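Local coordinates for protein citryl-CoA lyase (Hydrogenobacter thermophilus, PDB 6HXP) that probably cleaves citryl-CoA into acetyl-CoA and oxaloacetate, as a member of the citrate synthase family that binds coenzyme A, at residues A[108-113]-A[192-197]. Numbering follows the deposited sequence.
Sequences RFIQEG and IAAIAS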
loop_
_atom_site.group_PDB
_atom_site.type_symbol
_atom_site.label_atom_id
_atom_site.label_comp_id
_atom_site.label_asym_id
_atom_site.label_seq_id
_atom_site.Cartn_x
_atom_site.Cartn_y
_atom_site.Cartn_z
ATOM N N ARG A 108 -25.126 -8.079 1.408
ATOM C CA ARG A 108 -25.618 -8.756 2.620
ATOM C C ARG A 108 -27.093 -8.441 2.841
ATOM O O ARG A 108 -27.894 -9.328 3.130
ATOM C CB ARG A 108 -24.779 -8.291 3.811
ATOM C CG ARG A 108 -25.029 -9.086 5.058
ATOM C CD ARG A 108 -24.135 -8.617 6.184
ATOM N NE ARG A 108 -24.217 -9.577 7.291
ATOM C CZ ARG A 108 -23.502 -9.494 8.407
ATOM N NH1 ARG A 108 -22.698 -8.460 8.612
ATOM N NH2 ARG A 108 -23.607 -10.431 9.340
ATOM N N PHE A 109 -27.457 -7.163 2.685
ATOM C CA PHE A 109 -28.840 -6.723 2.868
ATOM C C PHE A 109 -29.795 -7.424 1.866
ATOM O O PHE A 109 -30.845 -7.928 2.270
ATOM C CB PHE A 109 -28.922 -5.202 2.667
ATOM C CG PHE A 109 -30.330 -4.675 2.559
ATOM C CD1 PHE A 109 -31.168 -4.685 3.651
ATOM C CD2 PHE A 109 -30.825 -4.214 1.348
ATOM C CE1 PHE A 109 -32.486 -4.224 3.547
ATOM C CE2 PHE A 109 -32.136 -3.754 1.240
ATOM C CZ PHE A 109 -32.966 -3.776 2.339
ATOM N N ILE A 110 -29.433 -7.433 0.583
ATOM C CA ILE A 110 -30.241 -8.052 -0.449
ATOM C C ILE A 110 -30.351 -9.561 -0.222
ATOM O O ILE A 110 -31.454 -10.122 -0.294
ATOM C CB ILE A 110 -29.709 -7.713 -1.857
ATOM C CG1 ILE A 110 -29.901 -6.222 -2.136
ATOM C CG2 ILE A 110 -30.417 -8.560 -2.921
ATOM C CD1 ILE A 110 -29.109 -5.727 -3.285
ATOM N N GLN A 111 -29.236 -10.217 0.098
ATOM C CA GLN A 111 -29.280 -11.666 0.312
ATOM C C GLN A 111 -30.052 -12.027 1.557
ATOM O O GLN A 111 -30.870 -12.946 1.516
ATOM C CB GLN A 111 -27.878 -12.253 0.337
ATOM C CG GLN A 111 -27.219 -12.180 -1.028
ATOM C CD GLN A 111 -25.823 -12.715 -0.962
ATOM O OE1 GLN A 111 -25.562 -13.660 -0.211
ATOM N NE2 GLN A 111 -24.931 -12.224 -1.819
ATOM N N GLU A 112 -29.824 -11.303 2.651
ATOM C CA GLU A 112 -30.565 -11.588 3.879
ATOM C C GLU A 112 -32.040 -11.244 3.734
ATOM O O GLU A 112 -32.889 -11.959 4.267
ATOM C CB GLU A 112 -29.902 -10.911 5.092
ATOM C CG GLU A 112 -28.574 -11.577 5.430
ATOM C CD GLU A 112 -27.797 -11.003 6.598
ATOM O OE1 GLU A 112 -28.256 -10.002 7.190
ATOM O OE2 GLU A 112 -26.714 -11.549 6.911
ATOM N N GLY A 113 -32.341 -10.196 2.976
ATOM C CA GLY A 113 -33.709 -9.779 2.694
ATOM C C GLY A 113 -34.472 -10.848 1.953
ATOM O O GLY A 113 -35.559 -11.229 2.382
ATOM N N ILE A 192 -25.186 -3.503 -8.706
ATOM C CA ILE A 192 -24.122 -4.509 -8.818
ATOM C C ILE A 192 -24.259 -5.536 -7.715
ATOM O O ILE A 192 -24.121 -6.739 -7.939
ATOM C CB ILE A 192 -22.761 -3.799 -8.805
ATOM C CG1 ILE A 192 -22.605 -2.995 -10.105
ATOM C CG2 ILE A 192 -21.663 -4.803 -8.629
ATOM C CD1 ILE A 192 -21.422 -2.119 -10.110
ATOM N N ALA A 193 -24.567 -5.092 -6.493
ATOM C CA ALA A 193 -24.788 -6.022 -5.401
ATOM C C ALA A 193 -25.935 -7.006 -5.726
ATOM O O ALA A 193 -25.809 -8.201 -5.450
ATOM C CB ALA A 193 -25.113 -5.259 -4.121
ATOM N N ALA A 194 -27.053 -6.514 -6.322
ATOM C CA ALA A 194 -28.154 -7.383 -6.661
ATOM C C ALA A 194 -27.744 -8.409 -7.708
ATOM O O ALA A 194 -28.074 -9.594 -7.602
ATOM C CB ALA A 194 -29.306 -6.556 -7.204
ATOM N N ILE A 195 -27.003 -7.971 -8.713
ATOM C CA ILE A 195 -26.600 -8.850 -9.816
ATOM C C ILE A 195 -25.603 -9.893 -9.302
ATOM O O ILE A 195 -25.735 -11.061 -9.624
ATOM C CB ILE A 195 -26.039 -7.997 -10.956
ATOM C CG1 ILE A 195 -27.207 -7.222 -11.615
ATOM C CG2 ILE A 195 -25.302 -8.838 -12.009
ATOM C CD1 ILE A 195 -26.801 -6.036 -12.288
ATOM N N ALA A 196 -24.615 -9.475 -8.508
ATOM C CA ALA A 196 -23.643 -10.422 -7.975
ATOM C C ALA A 196 -24.354 -11.413 -7.043
ATOM O O ALA A 196 -23.994 -12.588 -6.993
ATOM C CB ALA A 196 -22.540 -9.691 -7.224
ATOM N N SER A 197 -25.374 -10.959 -6.320
ATOM C CA SER A 197 -26.157 -11.857 -5.462
ATOM C C SER A 197 -26.959 -12.837 -6.274
ATOM O O SER A 197 -27.038 -14.012 -5.927
ATOM C CB SER A 197 -27.058 -11.056 -4.529
ATOM O OG SER A 197 -26.319 -10.225 -3.641
#
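Gln111 and Ser197 make the polar part of this helix-helix contact. NE2 of Gln111 donates to OG of Ser197 over 3.0 Å with an N-H...O angle of 160°, and OG lies close to the amide plane of Gln111. The glutamine chain runs extended beyond CG, which carries the amide across to the second helix; on the way CG of Gln111 passes 3.4 Å from OG of Ser197. The same amide nitrogen also donates to the carbonyl O of Phe201, so two acceptors probably hold the amide in its rotation. OG of Ser197 in turn donates to O of Ala193, one turn back, at 2.8 Å. With chi1 at -62°, OG lies beside the backbone N and within reach of that carbonyl, and the two donors, Ser197 N and OG, reach it from opposite faces. The buried hydroxyl thus both gives and accepts. A leucine in place of Gln111 would probably leave OG of Ser197 without its donor and O of Phe201 short of one.

The apolar part rests on Ile110, whose CD1 lies 3.8 Å from N of Ala194, 4.0 Å from CB of Ala194 and 4.1 Å from CB of Ala193, so that the branch end meets the backbone as well as two small side chains of the opposing helix. The side chain of Ile110 also comes within about 5 Å of that of Tyr137, which binds CoA.

The local axes approach to 9.3 Å and cross at -50°. Helices 101-116 and 188-198 thereby pack within the helical citrate synthase fold, and helix 164-180 covers Ile110, Ala194 and Ser197 through His165 and Ala169.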